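Local coordinates for protein SusD homolog (Bacteroides thetaiotaomicron VPI-5482, PDB 3FDH) that probably binds glycans at the outer membrane of a gut bacterium, as a SusD/RagB-family lipoprotein expected to pass sugars to a partner transporter, at residues L186-F197 with K229-F240; Y335-A343 with A356-N367. One frame throughout, in Å; residues are numbered along the deposited sequence. Where two conformers were deposited one is given.

Two neighbouring contacts of one SusD-like chain illustrate how chemistry follows place in the fold. Contact 1, partly buried, joins the start of helix 191-208 to the loop and short strand that follow helix 216-228, and it relies on lysine-carboxylate pairing, main-chain acceptors and bridging waters, with a small apolar patch beneath. Contact 2 is a buried pairing of helices 335-348 and 354-379, built on alanines, a glycine and aromatic rings, with a single polar bond across it. Their centres lie about 16 Å apart, and they meet where Gln237 OE1 probably accepts from Tyr335 N and where Leu338 packs on Ser230 and Phe231.

Contact 1. Residues L186-F197 with K229-F240; sequences LYAGDADKWLKF and KSFTSADDQAAF
Lys196 reaches Asp236 across the contact with an extended chain, its NZ 2.7 Å from Asp236 OD2 in a salt bridge that arrives from above the carboxylate plane. Lys193 NZ makes a long salt bridge to Asp236 OD1 and a weak hydrogen bond to Asp235 O, and a water spans the latter pair. Nearby, Tyr187 OH donates to Asp236 O (2.7 Å), tilted 17° from the carbonyl plane, while a chi1 of -170° swings Ser230 OG onto Lys196 O, to which it donates at 2.6 Å from above the carbonyl plane. Below this polar layer, Ala238 CB sits over the centre of the Phe197 ring, 3.6 Å from its centroid, a CH-pi contact, and Phe231 lies beside Phe197.

Around the salt bridge, Thr232 N and Thr232 OG1 position the carboxylate by both donating to Asp236 OD2, giving that oxygen three donors. Replacing Asp236 with an alanine would probably leave the Lys196 ammonium without its mate and Thr232 N and OG1 without their shared acceptor. Waters complete the seam, one donating to both Lys193 O and Asp236 O, another joining Leu186 O to Ala239 N. At the helix start Asp190 is the N-cap, receiving weak bonds from Asp192 N and Lys193 N.

Farther out, Phe197 packs on helix 106-127 and Phe231 on helix 335-348, while strand 238-240 pairs antiparallel with strand 330-331.

Contact 2. Residues Y335-A343 with A356-N367; sequences YHELMFLKA and ALKEAVVAGLLN
Helices 335-343 and 356-367 run nearly antiparallel, their segment axes 158° apart and 7.9 Å at closest approach, and His336 and Ala360 bring their CA atoms to 4.6 Å. Such closeness rests on small residues. The CB of Ala360 points straight into one face of the Phe340 ring, 3.3 Å from the centroid and 2° off the normal, a CH-pi contact; it also presses on Met339 CB at 3.5 Å, tighter than usual for two carbons. Leu357 CD1 comes obliquely to Phe340 CE1, and helix 412-423 adds Gln419, Lys420 and Ala423 around the same phenylalanine. At one end of the interface Ala343 CB meets Ala356 CB at 4.0 Å.

His336 is a knob in the hole formed by Ala360, Ala363, Gly364 and Asn367. Its CG stands between the backbone N and the carbonyl carbon (chi1 50°), which lays one ring face over Gly364 CA, 4.1 Å from the His336 ring centroid in a CH-pi contact. Antiparallel helix pairing of this sort is consistent with the TPR-like helical scaffold of SusD-family proteins. On the Asn367 side of the hole, Asn367 ND2 lies 3.6 Å from His336 CE1, the amide inclined to the ring, but the polar ends have their partners in other parts of the chain: His336 NE2 bonds to Glu430 OE1 and Asn367 ND2 to Ser428 OG.

Along the other flank Tyr335 OH donates to Glu359 OE2 in a very short hydrogen bond, whose 2.4 Å length is doubtful and says nothing of its strength. Glu359 OE2 lies at the edge of the tyrosine ring, and the carboxylate stands almost perpendicular to it. Met339 CG lies over one face of Tyr335, offset toward the rim, and the Met339 side chain, a selenomethionine, runs alongside that of Glu359, CG to CG.

Contact 1. Residues L186-F197 with K229-F240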
loop_
_atom_site.group_PDB
_atom_site.type_symbol
_atom_site.label_atom_id
_atom_site.label_comp_id
_atom_site.label_asym_id
_atom_site.label_seq_id
_atom_site.Cartn_x
_atom_site.Cartn_y
_atom_site.Cartn_z
ATOM N N LEU A 186 -16.339 -4.662 0.978
ATOM C CA LEU A 186 -15.475 -4.042 1.958
ATOM C C LEU A 186 -16.163 -4.066 3.311
ATOM O O LEU A 186 -15.633 -4.614 4.276
ATOM C CB LEU A 186 -15.122 -2.625 1.531
ATOM C CG LEU A 186 -13.743 -2.149 1.887
ATOM C CD1 LEU A 186 -12.682 -3.082 1.207
ATOM C CD2 LEU A 186 -13.610 -0.700 1.423
ATOM N N TYR A 187 -17.384 -3.548 3.366
ATOM C CA TYR A 187 -18.077 -3.388 4.640
ATOM C C TYR A 187 -19.516 -3.925 4.743
ATOM O O TYR A 187 -20.208 -3.692 5.728
ATOM C CB TYR A 187 -18.053 -1.930 5.059
ATOM C CG TYR A 187 -16.688 -1.384 5.452
ATOM C CD1 TYR A 187 -15.975 -1.901 6.511
ATOM C CD2 TYR A 187 -16.170 -0.287 4.815
ATOM C CE1 TYR A 187 -14.783 -1.346 6.916
ATOM C CE2 TYR A 187 -14.989 0.277 5.207
ATOM C CZ TYR A 187 -14.275 -0.269 6.233
ATOM O OH TYR A 187 -13.100 0.302 6.637
ATOM N N ALA A 188 -19.960 -4.657 3.738
ATOM C CA ALA A 188 -21.276 -5.306 3.807
ATOM C C ALA A 188 -22.397 -4.332 4.101
ATOM O O ALA A 188 -23.359 -4.635 4.835
ATOM C CB ALA A 188 -21.261 -6.439 4.838
ATOM N N GLY A 189 -22.248 -3.150 3.522
ATOM C CA GLY A 189 -23.276 -2.104 3.576
ATOM C C GLY A 189 -23.266 -1.179 4.774
ATOM O O GLY A 189 -24.122 -0.304 4.905
ATOM N N ASP A 190 -22.289 -1.379 5.651
ATOM C CA ASP A 190 -22.151 -0.522 6.844
ATOM C C ASP A 190 -21.579 0.865 6.496
ATOM O O ASP A 190 -20.353 1.029 6.384
ATOM C CB ASP A 190 -21.252 -1.203 7.870
ATOM C CG ASP A 190 -21.298 -0.514 9.215
ATOM O OD1 ASP A 190 -21.586 0.699 9.251
ATOM O OD2 ASP A 190 -21.057 -1.192 10.225
ATOM N N ALA A 191 -22.469 1.856 6.370
ATOM C CA ALA A 191 -22.063 3.225 5.966
ATOM C C ALA A 191 -21.181 3.946 6.985
ATOM O O ALA A 191 -20.388 4.828 6.636
ATOM C CB ALA A 191 -23.282 4.097 5.638
ATOM N N ASP A 192 -21.331 3.559 8.243
ATOM C CA ASP A 192 -20.567 4.206 9.330
ATOM C C ASP A 192 -19.109 3.812 9.240
ATOM O O ASP A 192 -18.229 4.601 9.544
ATOM C CB ASP A 192 -21.125 3.856 10.712
ATOM C CG ASP A 192 -22.486 4.508 10.982
ATOM O OD1 ASP A 192 -22.796 5.559 10.370
ATOM O OD2 ASP A 192 -23.244 3.962 11.815
ATOM N N LYS A 193 -18.872 2.579 8.808
ATOM C CA LYS A 193 -17.514 2.069 8.597
ATOM C C LYS A 193 -16.912 2.728 7.359
ATOM O O LYS A 193 -15.744 3.090 7.332
ATOM C CB LYS A 193 -17.494 0.547 8.515
ATOM C CG LYS A 193 -17.771 -0.079 9.862
ATOM C CD LYS A 193 -17.444 -1.539 9.885
ATOM C CE LYS A 193 -17.462 -2.058 11.305
ATOM N NZ LYS A 193 -16.991 -3.439 11.380
ATOM N N TRP A 194 -17.728 2.931 6.339
ATOM C CA TRP A 194 -17.226 3.653 5.171
ATOM C C TRP A 194 -16.843 5.073 5.561
ATOM O O TRP A 194 -15.859 5.632 5.084
ATOM C CB TRP A 194 -18.222 3.696 4.008
ATOM C CG TRP A 194 -18.203 2.463 3.150
ATOM C CD1 TRP A 194 -18.932 1.320 3.334
ATOM C CD2 TRP A 194 -17.424 2.252 1.974
ATOM N NE1 TRP A 194 -18.649 0.406 2.336
ATOM C CE2 TRP A 194 -17.743 0.965 1.482
ATOM C CE3 TRP A 194 -16.528 3.048 1.250
ATOM C CZ2 TRP A 194 -17.186 0.451 0.343
ATOM C CZ3 TRP A 194 -15.964 2.524 0.112
ATOM C CH2 TRP A 194 -16.290 1.238 -0.333
ATOM N N LEU A 195 -17.627 5.643 6.454
ATOM C CA LEU A 195 -17.417 7.027 6.877
ATOM C C LEU A 195 -16.065 7.085 7.598
ATOM O O LEU A 195 -15.248 7.984 7.390
ATOM C CB LEU A 195 -18.595 7.497 7.756
ATOM C CG LEU A 195 -18.713 8.983 8.068
ATOM C CD1 LEU A 195 -18.914 9.794 6.795
ATOM C CD2 LEU A 195 -19.914 9.138 8.987
ATOM N N LYS A 196 -15.817 6.076 8.423
ATOM C CA LYS A 196 -14.517 5.982 9.137
ATOM C C LYS A 196 -13.354 5.855 8.160
ATOM O O LYS A 196 -12.284 6.441 8.342
ATOM C CB LYS A 196 -14.497 4.814 10.107
ATOM C CG LYS A 196 -15.325 5.026 11.311
ATOM C CD LYS A 196 -15.240 3.841 12.227
ATOM C CE LYS A 196 -15.973 4.093 13.505
ATOM N NZ LYS A 196 -16.095 2.818 14.270
ATOM N N PHE A 197 -13.588 5.056 7.131
ATOM C CA PHE A 197 -12.616 4.816 6.055
ATOM C C PHE A 197 -12.358 6.152 5.340
ATOM O O PHE A 197 -11.208 6.549 5.103
ATOM C CB PHE A 197 -13.139 3.706 5.110
ATOM C CG PHE A 197 -12.256 3.378 3.927
ATOM C CD1 PHE A 197 -10.862 3.526 3.972
ATOM C CD2 PHE A 197 -12.827 2.814 2.787
ATOM C CE1 PHE A 197 -10.062 3.204 2.846
ATOM C CE2 PHE A 197 -12.044 2.469 1.685
ATOM C CZ PHE A 197 -10.661 2.631 1.741
ATOM N N LYS A 229 -12.010 10.248 14.011
ATOM C CA LYS A 229 -13.283 9.945 13.373
ATOM C C LYS A 229 -13.178 8.733 12.453
ATOM O O LYS A 229 -14.090 8.440 11.666
ATOM C CB LYS A 229 -13.780 11.172 12.611
ATOM C CG LYS A 229 -14.193 12.323 13.539
ATOM C CD LYS A 229 -14.667 13.559 12.773
ATOM C CE LYS A 229 -15.141 14.676 13.719
ATOM N NZ LYS A 229 -14.083 15.209 14.637
ATOM N N SER A 230 -12.061 8.024 12.582
ATOM C CA SER A 230 -11.806 6.858 11.768
ATOM C C SER A 230 -11.814 5.559 12.559
ATOM O O SER A 230 -12.486 5.445 13.573
ATOM C CB SER A 230 -10.511 7.060 11.024
ATOM O OG SER A 230 -10.309 6.061 10.043
ATOM N N PHE A 231 -11.054 4.590 12.073
ATOM C CA PHE A 231 -11.008 3.240 12.653
ATOM C C PHE A 231 -10.699 3.242 14.134
ATOM O O PHE A 231 -9.774 3.885 14.567
ATOM C CB PHE A 231 -9.955 2.358 11.966
ATOM C CG PHE A 231 -9.935 2.459 10.443
ATOM C CD1 PHE A 231 -11.120 2.413 9.710
ATOM C CD2 PHE A 231 -8.736 2.427 9.765
ATOM C CE1 PHE A 231 -11.117 2.452 8.321
ATOM C CE2 PHE A 231 -8.702 2.465 8.348
ATOM C CZ PHE A 231 -9.934 2.465 7.630
ATOM N N THR A 232 -11.468 2.462 14.887
ATOM C CA THR A 232 -11.322 2.365 16.343
ATOM C C THR A 232 -10.534 1.111 16.717
ATOM O O THR A 232 -10.071 0.961 17.846
ATOM C CB THR A 232 -12.686 2.285 17.046
ATOM O OG1 THR A 232 -13.320 1.052 16.707
ATOM C CG2 THR A 232 -13.595 3.420 16.629
ATOM N N SER A 233 -10.422 0.216 15.743
ATOM C CA SER A 233 -9.680 -1.040 15.865
ATOM C C SER A 233 -9.481 -1.666 14.495
ATOM O O SER A 233 -9.979 -1.167 13.492
ATOM C CB SER A 233 -10.419 -2.064 16.718
ATOM O OG SER A 233 -11.546 -2.539 16.007
ATOM N N ALA A 234 -8.755 -2.772 14.476
ATOM C CA ALA A 234 -8.507 -3.488 13.225
ATOM C C ALA A 234 -9.841 -3.963 12.649
ATOM O O ALA A 234 -10.015 -4.154 11.449
ATOM C CB ALA A 234 -7.553 -4.646 13.430
ATOM N N ASP A 235 -10.822 -4.114 13.509
ATOM C CA ASP A 235 -12.104 -4.589 13.022
ATOM C C ASP A 235 -12.780 -3.575 12.143
ATOM O O ASP A 235 -13.656 -3.904 11.357
ATOM C CB ASP A 235 -13.005 -5.000 14.170
ATOM C CG ASP A 235 -12.522 -6.250 14.833
ATOM O OD1 ASP A 235 -11.796 -7.020 14.151
ATOM O OD2 ASP A 235 -12.859 -6.466 16.023
ATOM N N ASP A 236 -12.316 -2.345 12.218
ATOM C CA ASP A 236 -12.950 -1.293 11.454
ATOM C C ASP A 236 -12.209 -1.073 10.164
ATOM O O ASP A 236 -12.671 -0.330 9.275
ATOM C CB ASP A 236 -12.908 0.058 12.209
ATOM C CG ASP A 236 -14.001 0.217 13.218
ATOM O OD1 ASP A 236 -14.926 -0.615 13.262
ATOM O OD2 ASP A 236 -13.940 1.208 13.976
ATOM N N GLN A 237 -11.026 -1.671 10.082
ATOM C CA GLN A 237 -10.121 -1.321 8.963
ATOM C C GLN A 237 -10.701 -1.754 7.635
ATOM O O GLN A 237 -11.556 -2.607 7.560
ATOM C CB GLN A 237 -8.702 -1.850 9.181
ATOM C CG GLN A 237 -8.549 -3.336 8.882
ATOM C CD GLN A 237 -7.293 -3.931 9.417
ATOM O OE1 GLN A 237 -6.346 -3.213 9.755
ATOM N NE2 GLN A 237 -7.282 -5.273 9.547
ATOM N N ALA A 238 -10.236 -1.080 6.586
ATOM C CA ALA A 238 -10.719 -1.313 5.216
ATOM C C ALA A 238 -9.990 -2.489 4.587
ATOM O O ALA A 238 -8.913 -2.350 4.020
ATOM C CB ALA A 238 -10.560 -0.093 4.399
ATOM N N ALA A 239 -10.621 -3.641 4.760
ATOM C CA ALA A 239 -10.076 -4.909 4.325
ATOM C C ALA A 239 -10.989 -5.589 3.345
ATOM O O ALA A 239 -12.162 -5.754 3.576
ATOM C CB ALA A 239 -9.859 -5.819 5.524
ATOM N N PHE A 240 -10.385 -6.002 2.254
ATOM C CA PHE A 240 -11.056 -6.790 1.227
ATOM C C PHE A 240 -10.670 -8.180 1.645
ATOM O O PHE A 240 -9.533 -8.617 1.400
ATOM C CB PHE A 240 -10.499 -6.440 -0.141
ATOM C CG PHE A 240 -11.139 -7.172 -1.265
ATOM C CD1 PHE A 240 -12.408 -6.839 -1.686
ATOM C CD2 PHE A 240 -10.448 -8.159 -1.951
ATOM C CE1 PHE A 240 -13.011 -7.495 -2.735
ATOM C CE2 PHE A 240 -11.047 -8.828 -3.018
ATOM C CZ PHE A 240 -12.351 -8.500 -3.398
HETATM O O HOH W 1 -13.370 -4.077 5.686
HETATM O O HOH W 2 -14.039 -6.562 5.203
HETATM O O HOH W 3 -14.466 1.540 9.414
HETATM O O HOH W 4 -15.420 -4.318 9.301
#

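Contact 2. Residues Y335-A343 with A356-N367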
loop_
_atom_site.group_PDB
_atom_site.type_symbol
_atom_site.label_atom_id
_atom_site.label_comp_id
_atom_site.label_asym_id
_atom_site.label_seq_id
_atom_site.Cartn_x
_atom_site.Cartn_y
_atom_site.Cartn_z
ATOM N N TYR A 335 -5.652 -0.399 10.229
ATOM C CA TYR A 335 -5.736 0.267 11.490
ATOM C C TYR A 335 -4.341 0.678 11.926
ATOM O O TYR A 335 -4.135 1.784 12.431
ATOM C CB TYR A 335 -6.376 -0.629 12.535
ATOM C CG TYR A 335 -6.366 -0.084 13.954
ATOM C CD1 TYR A 335 -7.073 1.049 14.312
ATOM C CD2 TYR A 335 -5.656 -0.745 14.959
ATOM C CE1 TYR A 335 -7.033 1.528 15.613
ATOM C CE2 TYR A 335 -5.644 -0.291 16.258
ATOM C CZ TYR A 335 -6.323 0.832 16.584
ATOM O OH TYR A 335 -6.299 1.242 17.907
ATOM N N HIS A 336 -3.361 -0.182 11.662
ATOM C CA HIS A 336 -1.985 0.130 12.085
ATOM C C HIS A 336 -1.492 1.353 11.352
ATOM O O HIS A 336 -0.855 2.201 11.956
ATOM C CB HIS A 336 -0.955 -1.043 12.057
ATOM C CG HIS A 336 -0.906 -1.824 10.789
ATOM N ND1 HIS A 336 -1.768 -2.882 10.535
ATOM C CD2 HIS A 336 -0.074 -1.736 9.718
ATOM C CE1 HIS A 336 -1.473 -3.389 9.345
ATOM N NE2 HIS A 336 -0.467 -2.695 8.823
ATOM N N GLU A 337 -1.792 1.441 10.062
ATOM C CA GLU A 337 -1.373 2.622 9.294
ATOM C C GLU A 337 -1.979 3.874 9.922
ATOM O O GLU A 337 -1.333 4.912 10.059
ATOM C CB GLU A 337 -1.778 2.569 7.808
ATOM C CG GLU A 337 -1.480 3.874 7.137
ATOM C CD GLU A 337 -1.974 4.015 5.709
ATOM O OE1 GLU A 337 -2.352 3.034 5.024
ATOM O OE2 GLU A 337 -2.037 5.163 5.285
ATOM N N LEU A 338 -3.217 3.770 10.341
ATOM C CA LEU A 338 -3.894 4.950 10.905
ATOM C C LEU A 338 -3.226 5.368 12.222
ATOM O O LEU A 338 -3.090 6.546 12.559
ATOM C CB LEU A 338 -5.384 4.659 11.111
ATOM C CG LEU A 338 -6.248 5.836 11.519
ATOM C CD1 LEU A 338 -6.484 6.746 10.341
ATOM C CD2 LEU A 338 -7.572 5.297 12.138
HETATM N N MSE A 339 -2.782 4.387 12.958
HETATM C CA MSE A 339 -2.139 4.671 14.263
HETATM C C MSE A 339 -0.750 5.236 14.077
HETATM O O MSE A 339 -0.270 6.001 14.922
HETATM C CB MSE A 339 -2.119 3.438 15.183
HETATM C CG MSE A 339 -3.527 2.966 15.626
HETATM SE SE MSE A 339 -4.552 4.330 16.566
HETATM C CE MSE A 339 -5.512 5.122 15.223
ATOM N N PHE A 340 -0.126 4.864 12.962
ATOM C CA PHE A 340 1.196 5.380 12.592
ATOM C C PHE A 340 1.065 6.814 12.109
ATOM O O PHE A 340 1.975 7.643 12.264
ATOM C CB PHE A 340 1.905 4.509 11.558
ATOM C CG PHE A 340 2.539 3.271 12.128
ATOM C CD1 PHE A 340 3.630 3.367 13.004
ATOM C CD2 PHE A 340 2.087 2.016 11.774
ATOM C CE1 PHE A 340 4.218 2.240 13.558
ATOM C CE2 PHE A 340 2.670 0.882 12.336
ATOM C CZ PHE A 340 3.764 1.007 13.215
ATOM N N LEU A 341 -0.090 7.119 11.537
ATOM C CA LEU A 341 -0.357 8.487 11.103
ATOM C C LEU A 341 -0.547 9.342 12.318
ATOM O O LEU A 341 -0.066 10.473 12.423
ATOM C CB LEU A 341 -1.563 8.568 10.168
ATOM C CG LEU A 341 -1.318 8.198 8.709
ATOM C CD1 LEU A 341 -2.615 7.889 7.940
ATOM C CD2 LEU A 341 -0.522 9.327 8.086
ATOM N N LYS A 342 -1.273 8.790 13.263
ATOM C CA LYS A 342 -1.564 9.493 14.533
ATOM C C LYS A 342 -0.254 9.783 15.280
ATOM O O LYS A 342 0.010 10.884 15.746
ATOM C CB LYS A 342 -2.418 8.617 15.413
ATOM C CG LYS A 342 -2.890 9.300 16.726
ATOM C CD LYS A 342 -3.868 8.449 17.498
ATOM C CE LYS A 342 -4.214 9.109 18.811
ATOM N NZ LYS A 342 -5.252 8.371 19.609
ATOM N N ALA A 343 0.562 8.753 15.371
ATOM C CA ALA A 343 1.896 8.854 15.999
ATOM C C ALA A 343 2.796 9.862 15.264
ATOM O O ALA A 343 3.483 10.681 15.891
ATOM C CB ALA A 343 2.572 7.451 16.076
ATOM N N ALA A 356 0.299 5.936 21.084
ATOM C CA ALA A 356 -0.145 5.793 19.705
ATOM C C ALA A 356 0.770 4.819 18.977
ATOM O O ALA A 356 0.324 3.941 18.249
ATOM C CB ALA A 356 -0.178 7.144 18.990
ATOM N N LEU A 357 2.063 4.998 19.185
ATOM C CA LEU A 357 3.047 4.156 18.527
ATOM C C LEU A 357 2.899 2.727 18.995
ATOM O O LEU A 357 3.030 1.791 18.219
ATOM C CB LEU A 357 4.482 4.642 18.793
ATOM C CG LEU A 357 5.593 3.889 18.050
ATOM C CD1 LEU A 357 5.536 3.975 16.483
ATOM C CD2 LEU A 357 6.983 4.408 18.546
ATOM N N LYS A 358 2.580 2.546 20.263
ATOM C CA LYS A 358 2.478 1.177 20.772
ATOM C C LYS A 358 1.300 0.484 20.113
ATOM O O LYS A 358 1.345 -0.691 19.738
ATOM C CB LYS A 358 2.328 1.122 22.285
ATOM C CG LYS A 358 2.243 -0.304 22.812
ATOM C CD LYS A 358 2.211 -0.355 24.316
ATOM C CE LYS A 358 2.389 -1.783 24.823
ATOM N NZ LYS A 358 2.388 -1.931 26.321
ATOM N N GLU A 359 0.232 1.231 19.986
ATOM C CA GLU A 359 -0.994 0.698 19.402
ATOM C C GLU A 359 -0.726 0.280 17.961
ATOM O O GLU A 359 -1.178 -0.787 17.489
ATOM C CB GLU A 359 -2.099 1.754 19.463
ATOM C CG GLU A 359 -3.453 1.310 18.986
ATOM C CD GLU A 359 -4.182 0.418 19.969
ATOM O OE1 GLU A 359 -3.638 0.187 21.069
ATOM O OE2 GLU A 359 -5.275 -0.090 19.626
ATOM N N ALA A 360 0.097 1.080 17.287
ATOM C CA ALA A 360 0.428 0.858 15.883
ATOM C C ALA A 360 1.351 -0.356 15.699
ATOM O O ALA A 360 1.129 -1.208 14.862
ATOM C CB ALA A 360 1.090 2.131 15.280
ATOM N N VAL A 361 2.365 -0.437 16.537
ATOM C CA VAL A 361 3.325 -1.558 16.506
ATOM C C VAL A 361 2.630 -2.877 16.844
ATOM O O VAL A 361 2.833 -3.886 16.158
ATOM C CB VAL A 361 4.515 -1.357 17.522
ATOM C CG1 VAL A 361 5.374 -2.598 17.631
ATOM C CG2 VAL A 361 5.323 -0.138 17.136
ATOM N N VAL A 362 1.810 -2.876 17.880
ATOM C CA VAL A 362 1.113 -4.096 18.278
ATOM C C VAL A 362 0.167 -4.511 17.135
ATOM O O VAL A 362 0.203 -5.647 16.695
ATOM C CB VAL A 362 0.364 -3.951 19.640
ATOM C CG1 VAL A 362 -0.538 -5.159 19.942
ATOM C CG2 VAL A 362 1.372 -3.737 20.802
ATOM N N ALA A 363 -0.653 -3.592 16.639
ATOM C CA ALA A 363 -1.572 -3.942 15.540
ATOM C C ALA A 363 -0.789 -4.487 14.343
ATOM O O ALA A 363 -1.210 -5.411 13.675
ATOM C CB ALA A 363 -2.421 -2.729 15.083
ATOM N N GLY A 364 0.339 -3.873 14.040
ATOM C CA GLY A 364 1.135 -4.309 12.871
ATOM C C GLY A 364 1.647 -5.727 13.035
ATOM O O GLY A 364 1.691 -6.509 12.097
ATOM N N LEU A 365 2.050 -6.029 14.257
ATOM C CA LEU A 365 2.554 -7.355 14.595
ATOM C C LEU A 365 1.438 -8.390 14.517
ATOM O O LEU A 365 1.659 -9.519 14.099
ATOM C CB LEU A 365 3.213 -7.385 15.990
ATOM C CG LEU A 365 4.696 -6.996 15.978
ATOM C CD1 LEU A 365 5.246 -6.552 17.359
ATOM C CD2 LEU A 365 5.533 -8.167 15.416
ATOM N N LEU A 366 0.241 -8.006 14.939
ATOM C CA LEU A 366 -0.894 -8.967 14.979
ATOM C C LEU A 366 -1.350 -9.250 13.537
ATOM O O LEU A 366 -1.735 -10.369 13.203
ATOM C CB LEU A 366 -2.042 -8.485 15.888
ATOM C CG LEU A 366 -1.735 -8.429 17.371
ATOM C CD1 LEU A 366 -2.990 -8.062 18.197
ATOM C CD2 LEU A 366 -1.215 -9.777 17.808
ATOM N N ASN A 367 -1.185 -8.265 12.661
ATOM C CA ASN A 367 -1.587 -8.431 11.265
ATOM C C ASN A 367 -0.564 -9.343 10.583
ATOM O O ASN A 367 -0.891 -10.157 9.739
ATOM C CB ASN A 367 -1.656 -7.084 10.549
ATOM C CG ASN A 367 -1.964 -7.214 9.086
ATOM O OD1 ASN A 367 -3.022 -7.724 8.696
ATOM N ND2 ASN A 367 -1.017 -6.768 8.249
#